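PDB 5I2A: diol-dehydratase from Roseburia inulinivorans, which probably catalyses, as a B12-independent glycyl radical enzyme, the dehydration of 1,2-propanediol. Local coordinates for residues 65-70 against 75-80; 227-232 against 250-255; 484-487 against 491-494; 464-469 against 582-587. One frame throughout, in Å; residues are numbered along the deposited sequence. Where two conformers were deposited one is given.

The four contacts form two pairs on opposite sides of the chain's centre: by centres, contacts 1 and 2 lie about 61 and 70 Å from contact 3 and about 56 and 66 Å from contact 4. Contacts 1 and 2, whose centres are about 13 Å apart, touch directly: M231 SD lies 3.8 Å from I68 CB, and C251 SG 3.9 Å from V75 CG2. Contacts 3 and 4, about 12 Å apart by centres, share an apolar cluster: F492 CE2 lies 3.5 Å from V465 CG1, and the rings of F492 and F466 meet edge-to-face. All four belong to the pyruvate formate lyase-like part of the chain. None contains G817, the predicted radical site; their centres lie about 25 to 37 Å from the centre of the chain.

Contact 1: residues 65-70 against 75-80; sequences PIIIRP and VGSTTI
R69 turns its guanidinium onto two consecutive carbonyls of 75-80: NH1 donates to I80 O at 2.8 Å (157° at the hydrogen) and NH2 to T79 O, also at 2.8 Å but more bent (142°). I80 O lies near the guanidinium plane, whereas T79 O is tilted from it. S77 OG sits over one face, 3.3 Å from R69 NE, at too poor an angle for a bond; NE instead forms a salt bridge with D325. Arginine suits this place because its planar fork can serve three acceptors at once, and its extended chain from CG to NE carries the fork there. A methionine in its place would probably leave the carbonyls of T79 and I80 without these donors and D325 without this ionic partner. Between the two backbones, water does the pairing. One water joins P65 O to S77 O, a second joins P65 O to T78 O, and a third links I67 O with G76 N and S77 OG. Mainly aliphatic groups close the margins: I80 CD1 lies 3.9 Å from P65 CB and 4.0 Å from I67 CB, I67 CG2 rests 3.7 Å from S77 CB, and I68 CG2 meets V75 CG1 at 3.9 Å. The whole is a loop doubled back on itself between helices 49-63 and 94-97. I66 leans on Y220, R223 and Y224 of helix 200-233, V75 packs against I247 and C251 of helix 238-253, and R69 touches H21 of helix 14-22.

Contact 2: residues 227-232 against 250-255; sequences MAEEMA and VCKNVP
E229 and K252 meet across a helical hairpin, formed by helix 200-233 and helix 238-253 with a short loop between them. The tight side of this hairpin sets small residues against larger ones. A228 packs on I247, A232 on L244 and L245, and C251 on Y224 and A225; alanine suits such places because its single methyl lets two helices come close. Further along, V254 and the cis-linked P255 carry the chain off the hairpin to S268 of helix 262-279. The solvent side is quite different. There the two segments bury just 69 Å² between them, and their one direct link is a salt bridge from E229 OE2 to K252 NZ, 3.2 Å long. Long flexible chains with charged ends are apt here, since they can span the gap at the rim while remaining in touch with water. E229 runs extended beyond CG, and the two side chains cross at about a right angle. K252 is stretched as far as CE and then bends (chi4 -74°), which swings NZ back beside the carboxylate. The grip is one-sided: E229 OE1 is 4.1 Å from K252 NZ. With no hydrogen bond between the charges, the attraction is probably mainly electrostatic and softened by solvent. The approach is broadside to the end of the lysine, because K252 CE lies 3.1 Å from E229 OE2.

Contact 3: residues 484-487 against 491-494; sequences ESFQ and EFME
E491 reaches back from the first turn of helix 489-521 to the loop that leads into it, at a helix start where E491 N donates to S488 OG, as to an N-cap serine. The CB of E491 rests beside the F486 ring, 4.0 Å from CD1. From there the chain runs straight (chi2 180°), carrying CD to 3.6 Å from Q487 N. At the tip the oxygens divide: OE1 lies 3.6 Å from Q487 CB, while OE2 accepts a hydrogen bond from Q487 N at 3.1 Å. The N-H points almost directly at OE2 (166°), yet comes from well above the carboxylate plane. Glutamate fits because it is long enough to return to the entry loop, where an amide needs an acceptor. With an alanine here, Q487 N would probably lose its acceptor and the entry loop a tie to the helix. Q487 lies alongside E491, pointing the same way, and its NE2 bonds back to S485 O. Below the carboxylate, whose plane stands at 89° to the F486 ring, the contact is apolar. F486 covers the backbone with one face, E491 O lying over the ring centre, and its CE2 meets V465 of helix 459-467. F492 crosses it at about a right angle, a buried partner that also touches L565 and I568; the two rings come closest at F486 CD2 and F492 CD2, 4.1 Å apart.

Contact 4: residues 464-469 against 582-587; sequences MVFSNG and ELKKAL
F466 leans toward helix 580-588 with CG anti to its own carbonyl carbon (chi1 -79°), while in L587 a similar first torsion (-65°) extends a methyl to meet it. L587 CD1 stands 3.9 Å from the centroid of the F466 ring and 13° off its normal, a CH-pi contact over one face. One helical turn earlier, L583 CD2 comes in at the ring's edge, 4.0 Å from F466 CZ. The four-residue spacing lets one helix supply both leucines. K584 slides past in the opposite direction, and lysine suits the place because its aliphatic stem can lie against the ring (CB 4.1 Å from F466 CD1) while the fully extended chain takes the charged end on past F466 O, 3.6 Å from CE. Just beyond, the helix carrying F466 closes in a Schellman motif at N468, with G469 N bonded to M464 O. F492 also meets the F466 ring edge-to-face, and I568 and P710 pack on it. The chemistry is therefore mostly dispersive: a buried aromatic ring and methyl groups join helices 459-467 and 580-588. K584 NZ, 3.7 Å from F466 O, probably adds only a mild attraction to the negative end of helix 459-467.

Contact 1: residues 65-70 against 75-80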
# COMPACT_ATOMS: atom_id res chain seq x y z
N PRO A 65 -0.43 30.86 8.83
CA PRO A 65 -0.54 32.10 9.60
C PRO A 65 -1.05 31.82 11.01
O PRO A 65 -1.96 30.99 11.19
CB PRO A 65 -1.53 32.93 8.80
CG PRO A 65 -1.35 32.43 7.37
CD PRO A 65 -1.14 30.93 7.55
N ILE A 66 -0.42 32.45 11.99
CA ILE A 66 -0.85 32.31 13.37
C ILE A 66 -1.29 33.68 13.88
O ILE A 66 -0.95 34.71 13.29
CB ILE A 66 0.26 31.75 14.27
CG1 ILE A 66 1.44 32.73 14.34
CG2 ILE A 66 0.70 30.35 13.80
CD1 ILE A 66 2.42 32.39 15.43
N ILE A 67 -2.05 33.67 14.96
CA ILE A 67 -2.57 34.90 15.54
C ILE A 67 -2.83 34.66 17.02
O ILE A 67 -3.17 33.55 17.42
CB ILE A 67 -3.85 35.37 14.81
CG1 ILE A 67 -4.32 36.73 15.33
CG2 ILE A 67 -4.98 34.34 14.93
CD1 ILE A 67 -5.41 37.36 14.47
N ILE A 68 -2.62 35.68 17.83
CA ILE A 68 -3.04 35.66 19.23
C ILE A 68 -4.19 36.63 19.35
O ILE A 68 -4.03 37.81 19.07
CB ILE A 68 -1.89 36.03 20.18
CG1 ILE A 68 -0.80 34.96 20.10
CG2 ILE A 68 -2.40 36.22 21.62
CD1 ILE A 68 0.34 35.15 21.10
N ARG A 69 -5.36 36.12 19.72
CA ARG A 69 -6.57 36.94 19.72
C ARG A 69 -6.57 37.81 20.98
O ARG A 69 -5.91 37.48 21.96
CB ARG A 69 -7.83 36.06 19.63
CG ARG A 69 -7.78 34.97 18.53
CD ARG A 69 -9.19 34.55 18.15
NE ARG A 69 -9.24 33.43 17.21
CZ ARG A 69 -8.98 33.54 15.91
NH1 ARG A 69 -8.62 34.71 15.38
NH2 ARG A 69 -9.06 32.46 15.14
N PRO A 70 -7.31 38.94 20.95
CA PRO A 70 -7.30 39.86 22.10
C PRO A 70 -7.62 39.16 23.41
O PRO A 70 -8.60 38.42 23.49
CB PRO A 70 -8.39 40.88 21.73
CG PRO A 70 -8.40 40.88 20.23
CD PRO A 70 -8.14 39.44 19.84
N VAL A 75 -3.30 30.16 23.83
CA VAL A 75 -3.21 30.58 22.44
C VAL A 75 -3.10 29.39 21.47
O VAL A 75 -2.75 28.27 21.87
CB VAL A 75 -2.00 31.52 22.22
CG1 VAL A 75 -2.09 32.70 23.21
CG2 VAL A 75 -0.69 30.78 22.40
N GLY A 76 -3.41 29.66 20.21
CA GLY A 76 -3.41 28.64 19.18
C GLY A 76 -4.68 28.78 18.36
O GLY A 76 -5.77 28.45 18.82
N SER A 77 -4.53 29.28 17.15
CA SER A 77 -5.65 29.48 16.26
C SER A 77 -5.30 28.89 14.91
O SER A 77 -4.19 29.07 14.43
CB SER A 77 -5.99 30.98 16.10
OG SER A 77 -6.50 31.54 17.30
N THR A 78 -6.25 28.20 14.30
CA THR A 78 -6.01 27.51 13.04
C THR A 78 -6.35 28.41 11.85
O THR A 78 -5.78 28.27 10.77
CB THR A 78 -6.79 26.16 13.02
OG1 THR A 78 -6.20 25.28 13.98
CG2 THR A 78 -6.76 25.48 11.65
N THR A 79 -7.25 29.36 12.06
CA THR A 79 -7.57 30.36 11.04
C THR A 79 -7.44 31.79 11.58
O THR A 79 -7.54 32.02 12.77
CB THR A 79 -8.99 30.18 10.50
OG1 THR A 79 -9.89 30.14 11.60
CG2 THR A 79 -9.11 28.88 9.70
N ILE A 80 -7.22 32.75 10.70
CA ILE A 80 -7.18 34.13 11.12
C ILE A 80 -8.59 34.53 11.57
O ILE A 80 -8.76 35.09 12.64
CB ILE A 80 -6.67 35.04 10.03
CG1 ILE A 80 -5.23 34.66 9.69
CG2 ILE A 80 -6.74 36.52 10.47
CD1 ILE A 80 -4.31 34.59 10.93
O HOH W 1 -2.29 28.56 12.59
O HOH W 2 -4.10 30.36 9.67
O HOH W 3 -4.65 31.96 19.28

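Contact 2: residues 227-232 against 250-255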
# COMPACT_ATOMS: atom_id res chain seq x y z
N MET A 227 5.76 35.16 18.64
CA MET A 227 4.73 36.16 18.41
C MET A 227 4.35 36.86 19.72
O MET A 227 4.18 38.07 19.75
CB MET A 227 3.50 35.54 17.76
CG MET A 227 2.35 36.53 17.62
SD MET A 227 1.07 36.06 16.45
CE MET A 227 1.93 36.32 14.90
N ALA A 228 4.25 36.10 20.80
CA ALA A 228 3.88 36.68 22.08
C ALA A 228 4.93 37.70 22.54
O ALA A 228 4.58 38.75 23.06
CB ALA A 228 3.70 35.61 23.12
N GLU A 229 6.20 37.37 22.35
CA GLU A 229 7.30 38.26 22.72
C GLU A 229 7.28 39.56 21.93
O GLU A 229 7.48 40.63 22.49
CB GLU A 229 8.65 37.57 22.51
CG GLU A 229 9.04 36.65 23.61
CD GLU A 229 10.31 35.91 23.29
OE1 GLU A 229 10.81 36.08 22.16
OE2 GLU A 229 10.81 35.17 24.15
N GLU A 230 7.05 39.45 20.63
CA GLU A 230 6.95 40.63 19.79
C GLU A 230 5.73 41.49 20.17
O GLU A 230 5.80 42.72 20.13
CB GLU A 230 6.88 40.23 18.32
CG GLU A 230 8.12 39.46 17.86
CD GLU A 230 8.02 38.94 16.43
OE1 GLU A 230 6.93 39.01 15.83
OE2 GLU A 230 9.05 38.47 15.91
N MET A 231 4.63 40.84 20.55
CA MET A 231 3.44 41.59 20.92
C MET A 231 3.65 42.27 22.27
O MET A 231 3.21 43.39 22.48
CB MET A 231 2.21 40.68 20.97
CG MET A 231 1.72 40.24 19.59
SD MET A 231 0.41 39.01 19.65
CE MET A 231 -0.94 39.94 20.39
N ALA A 232 4.33 41.57 23.18
CA ALA A 232 4.62 42.12 24.49
C ALA A 232 5.42 43.41 24.35
O ALA A 232 5.19 44.37 25.07
CB ALA A 232 5.37 41.13 25.34
N VAL A 250 5.57 29.96 28.51
CA VAL A 250 4.83 28.70 28.47
C VAL A 250 5.06 27.97 27.13
O VAL A 250 5.38 26.79 27.11
CB VAL A 250 3.32 28.94 28.69
CG1 VAL A 250 2.52 27.72 28.28
CG2 VAL A 250 3.06 29.30 30.16
N CYS A 251 4.93 28.69 26.03
CA CYS A 251 5.02 28.07 24.71
C CYS A 251 6.44 27.63 24.34
O CYS A 251 6.61 26.81 23.43
CB CYS A 251 4.49 29.02 23.64
SG CYS A 251 2.71 29.32 23.76
N LYS A 252 7.45 28.15 25.04
CA LYS A 252 8.81 27.65 24.88
C LYS A 252 9.02 26.33 25.60
O LYS A 252 9.97 25.62 25.30
CB LYS A 252 9.84 28.65 25.39
CG LYS A 252 10.09 29.85 24.51
CD LYS A 252 11.15 30.74 25.18
CE LYS A 252 11.13 32.15 24.65
NZ LYS A 252 11.73 32.25 23.29
N ASN A 253 8.16 26.00 26.56
CA ASN A 253 8.31 24.76 27.31
C ASN A 253 7.38 23.64 26.83
O ASN A 253 7.79 22.48 26.80
CB ASN A 253 8.08 24.99 28.81
CG ASN A 253 8.76 23.93 29.67
OD1 ASN A 253 9.99 23.78 29.61
ND2 ASN A 253 7.99 23.22 30.49
N VAL A 254 6.15 23.98 26.48
CA VAL A 254 5.18 22.94 26.11
C VAL A 254 4.69 23.13 24.67
O VAL A 254 4.57 24.24 24.18
CB VAL A 254 3.98 22.88 27.10
CG1 VAL A 254 4.44 22.46 28.49
CG2 VAL A 254 3.22 24.19 27.15
N PRO A 255 4.39 22.02 23.98
CA PRO A 255 4.37 20.66 24.51
C PRO A 255 5.68 19.88 24.34
O PRO A 255 5.67 18.67 24.52
CB PRO A 255 3.26 20.01 23.68
CG PRO A 255 3.40 20.65 22.37
CD PRO A 255 3.88 22.06 22.60

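Contact 3: residues 484-487 against 491-494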
# COMPACT_ATOMS: atom_id res chain seq x y z
N GLU A 484 -48.10 -8.48 -0.89
CA GLU A 484 -49.47 -8.97 -0.72
C GLU A 484 -49.55 -10.49 -0.76
O GLU A 484 -50.60 -11.06 -0.47
CB GLU A 484 -50.38 -8.38 -1.80
CG GLU A 484 -50.53 -6.90 -1.66
CD GLU A 484 -51.45 -6.31 -2.69
OE1 GLU A 484 -50.98 -5.51 -3.53
OE2 GLU A 484 -52.65 -6.64 -2.65
N SER A 485 -48.44 -11.15 -1.08
CA SER A 485 -48.40 -12.61 -1.05
C SER A 485 -48.03 -13.18 0.32
O SER A 485 -48.20 -14.37 0.56
CB SER A 485 -47.42 -13.14 -2.10
OG SER A 485 -46.07 -12.95 -1.69
N PHE A 486 -47.53 -12.34 1.22
CA PHE A 486 -47.14 -12.83 2.55
C PHE A 486 -48.36 -13.32 3.32
O PHE A 486 -49.37 -12.62 3.39
CB PHE A 486 -46.42 -11.73 3.34
CG PHE A 486 -45.09 -11.34 2.76
CD1 PHE A 486 -44.25 -12.30 2.22
CD2 PHE A 486 -44.69 -10.02 2.75
CE1 PHE A 486 -43.02 -11.95 1.67
CE2 PHE A 486 -43.46 -9.66 2.19
CZ PHE A 486 -42.63 -10.63 1.65
N GLN A 487 -48.26 -14.50 3.91
CA GLN A 487 -49.41 -15.14 4.55
C GLN A 487 -49.45 -14.91 6.05
O GLN A 487 -50.46 -15.20 6.70
CB GLN A 487 -49.41 -16.64 4.27
CG GLN A 487 -49.45 -17.02 2.80
CD GLN A 487 -50.79 -16.72 2.15
OE1 GLN A 487 -51.84 -17.10 2.67
NE2 GLN A 487 -50.76 -16.05 1.00
N GLU A 491 -43.76 -13.87 8.08
CA GLU A 491 -43.22 -13.82 6.72
C GLU A 491 -42.81 -12.41 6.32
O GLU A 491 -41.79 -12.22 5.64
CB GLU A 491 -44.24 -14.35 5.70
CG GLU A 491 -44.25 -15.87 5.55
CD GLU A 491 -45.28 -16.34 4.54
OE1 GLU A 491 -45.95 -17.35 4.81
OE2 GLU A 491 -45.42 -15.69 3.48
N PHE A 492 -43.61 -11.43 6.72
CA PHE A 492 -43.25 -10.04 6.50
C PHE A 492 -41.96 -9.73 7.27
O PHE A 492 -41.05 -9.14 6.72
CB PHE A 492 -44.38 -9.11 6.94
CG PHE A 492 -44.15 -7.65 6.60
CD1 PHE A 492 -43.30 -6.87 7.37
CD2 PHE A 492 -44.81 -7.07 5.54
CE1 PHE A 492 -43.08 -5.54 7.07
CE2 PHE A 492 -44.61 -5.73 5.23
CZ PHE A 492 -43.74 -4.97 6.00
N MET A 493 -41.90 -10.12 8.54
CA MET A 493 -40.73 -9.86 9.39
C MET A 493 -39.47 -10.43 8.79
O MET A 493 -38.43 -9.78 8.80
CB MET A 493 -40.92 -10.45 10.80
CG MET A 493 -41.43 -9.48 11.83
SD MET A 493 -40.30 -8.13 12.17
CE MET A 493 -39.77 -8.48 13.83
N GLU A 494 -39.58 -11.66 8.28
CA GLU A 494 -38.46 -12.33 7.66
C GLU A 494 -38.00 -11.59 6.40
O GLU A 494 -36.80 -11.45 6.15
CB GLU A 494 -38.84 -13.79 7.34
CG GLU A 494 -37.78 -14.57 6.59
CD GLU A 494 -36.47 -14.70 7.35
OE1 GLU A 494 -36.43 -14.49 8.57
OE2 GLU A 494 -35.45 -15.02 6.71

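Contact 4: residues 464-469 against 582-587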
# COMPACT_ATOMS: atom_id res chain seq x y z
N MET A 464 -38.70 -1.25 1.25
CA MET A 464 -38.40 -2.24 0.22
C MET A 464 -39.24 -3.52 0.38
O MET A 464 -39.49 -4.22 -0.59
CB MET A 464 -36.91 -2.59 0.21
CG MET A 464 -36.00 -1.49 -0.33
SD MET A 464 -36.44 -0.85 -1.98
CE MET A 464 -37.36 0.63 -1.55
N VAL A 465 -39.68 -3.82 1.60
CA VAL A 465 -40.54 -4.99 1.75
C VAL A 465 -41.86 -4.75 1.02
O VAL A 465 -42.36 -5.63 0.33
CB VAL A 465 -40.81 -5.34 3.23
CG1 VAL A 465 -41.74 -6.55 3.33
CG2 VAL A 465 -39.50 -5.63 3.94
N PHE A 466 -42.39 -3.53 1.13
CA PHE A 466 -43.65 -3.17 0.47
C PHE A 466 -43.49 -3.17 -1.04
O PHE A 466 -44.38 -3.60 -1.77
CB PHE A 466 -44.15 -1.80 0.95
CG PHE A 466 -44.84 -1.84 2.29
CD1 PHE A 466 -46.17 -2.21 2.39
CD2 PHE A 466 -44.15 -1.51 3.45
CE1 PHE A 466 -46.81 -2.26 3.63
CE2 PHE A 466 -44.78 -1.57 4.68
CZ PHE A 466 -46.12 -1.94 4.78
N SER A 467 -42.35 -2.68 -1.51
CA SER A 467 -42.14 -2.48 -2.94
C SER A 467 -41.39 -3.63 -3.60
O SER A 467 -41.01 -3.51 -4.75
CB SER A 467 -41.38 -1.18 -3.18
OG SER A 467 -40.02 -1.34 -2.80
N ASN A 468 -41.16 -4.72 -2.88
CA ASN A 468 -40.39 -5.85 -3.40
C ASN A 468 -39.06 -5.41 -4.01
O ASN A 468 -38.66 -5.84 -5.10
CB ASN A 468 -41.21 -6.63 -4.43
CG ASN A 468 -40.61 -8.00 -4.74
OD1 ASN A 468 -39.78 -8.51 -3.99
ND2 ASN A 468 -41.03 -8.59 -5.85
N GLY A 469 -38.37 -4.51 -3.30
CA GLY A 469 -37.03 -4.11 -3.69
C GLY A 469 -36.95 -3.13 -4.84
O GLY A 469 -35.88 -2.95 -5.42
N GLU A 582 -54.28 -2.10 0.69
CA GLU A 582 -54.72 -0.78 1.13
C GLU A 582 -53.61 -0.02 1.83
O GLU A 582 -53.39 1.17 1.57
CB GLU A 582 -55.89 -0.90 2.10
CG GLU A 582 -57.20 -1.29 1.47
CD GLU A 582 -58.33 -1.24 2.49
OE1 GLU A 582 -59.18 -0.35 2.36
OE2 GLU A 582 -58.33 -2.10 3.41
N LEU A 583 -52.92 -0.71 2.73
CA LEU A 583 -51.83 -0.12 3.48
C LEU A 583 -50.76 0.34 2.50
O LEU A 583 -50.32 1.48 2.56
CB LEU A 583 -51.26 -1.11 4.50
CG LEU A 583 -50.16 -0.53 5.40
CD1 LEU A 583 -50.64 0.78 6.05
CD2 LEU A 583 -49.72 -1.54 6.46
N LYS A 584 -50.38 -0.55 1.59
CA LYS A 584 -49.34 -0.24 0.62
C LYS A 584 -49.70 1.00 -0.20
O LYS A 584 -48.89 1.89 -0.42
CB LYS A 584 -49.09 -1.42 -0.33
CG LYS A 584 -48.04 -1.10 -1.41
CD LYS A 584 -47.88 -2.26 -2.39
CE LYS A 584 -46.99 -1.88 -3.57
NZ LYS A 584 -46.87 -3.06 -4.48
N LYS A 585 -50.95 1.05 -0.62
CA LYS A 585 -51.39 2.13 -1.48
C LYS A 585 -51.58 3.42 -0.66
O LYS A 585 -51.22 4.50 -1.11
CB LYS A 585 -52.67 1.68 -2.21
CG LYS A 585 -53.28 2.67 -3.16
CD LYS A 585 -52.40 3.12 -4.31
CE LYS A 585 -53.25 3.80 -5.38
NZ LYS A 585 -54.00 4.96 -4.79
N ALA A 586 -52.07 3.29 0.57
CA ALA A 586 -52.18 4.47 1.45
C ALA A 586 -50.81 5.11 1.68
O ALA A 586 -50.68 6.34 1.67
CB ALA A 586 -52.83 4.08 2.79
N LEU A 587 -49.79 4.29 1.89
CA LEU A 587 -48.43 4.80 2.08
C LEU A 587 -47.95 5.54 0.84
O LEU A 587 -47.40 6.65 0.94
CB LEU A 587 -47.47 3.66 2.44
CG LEU A 587 -47.75 2.97 3.79
CD1 LEU A 587 -46.86 1.75 3.96
CD2 LEU A 587 -47.55 3.92 4.97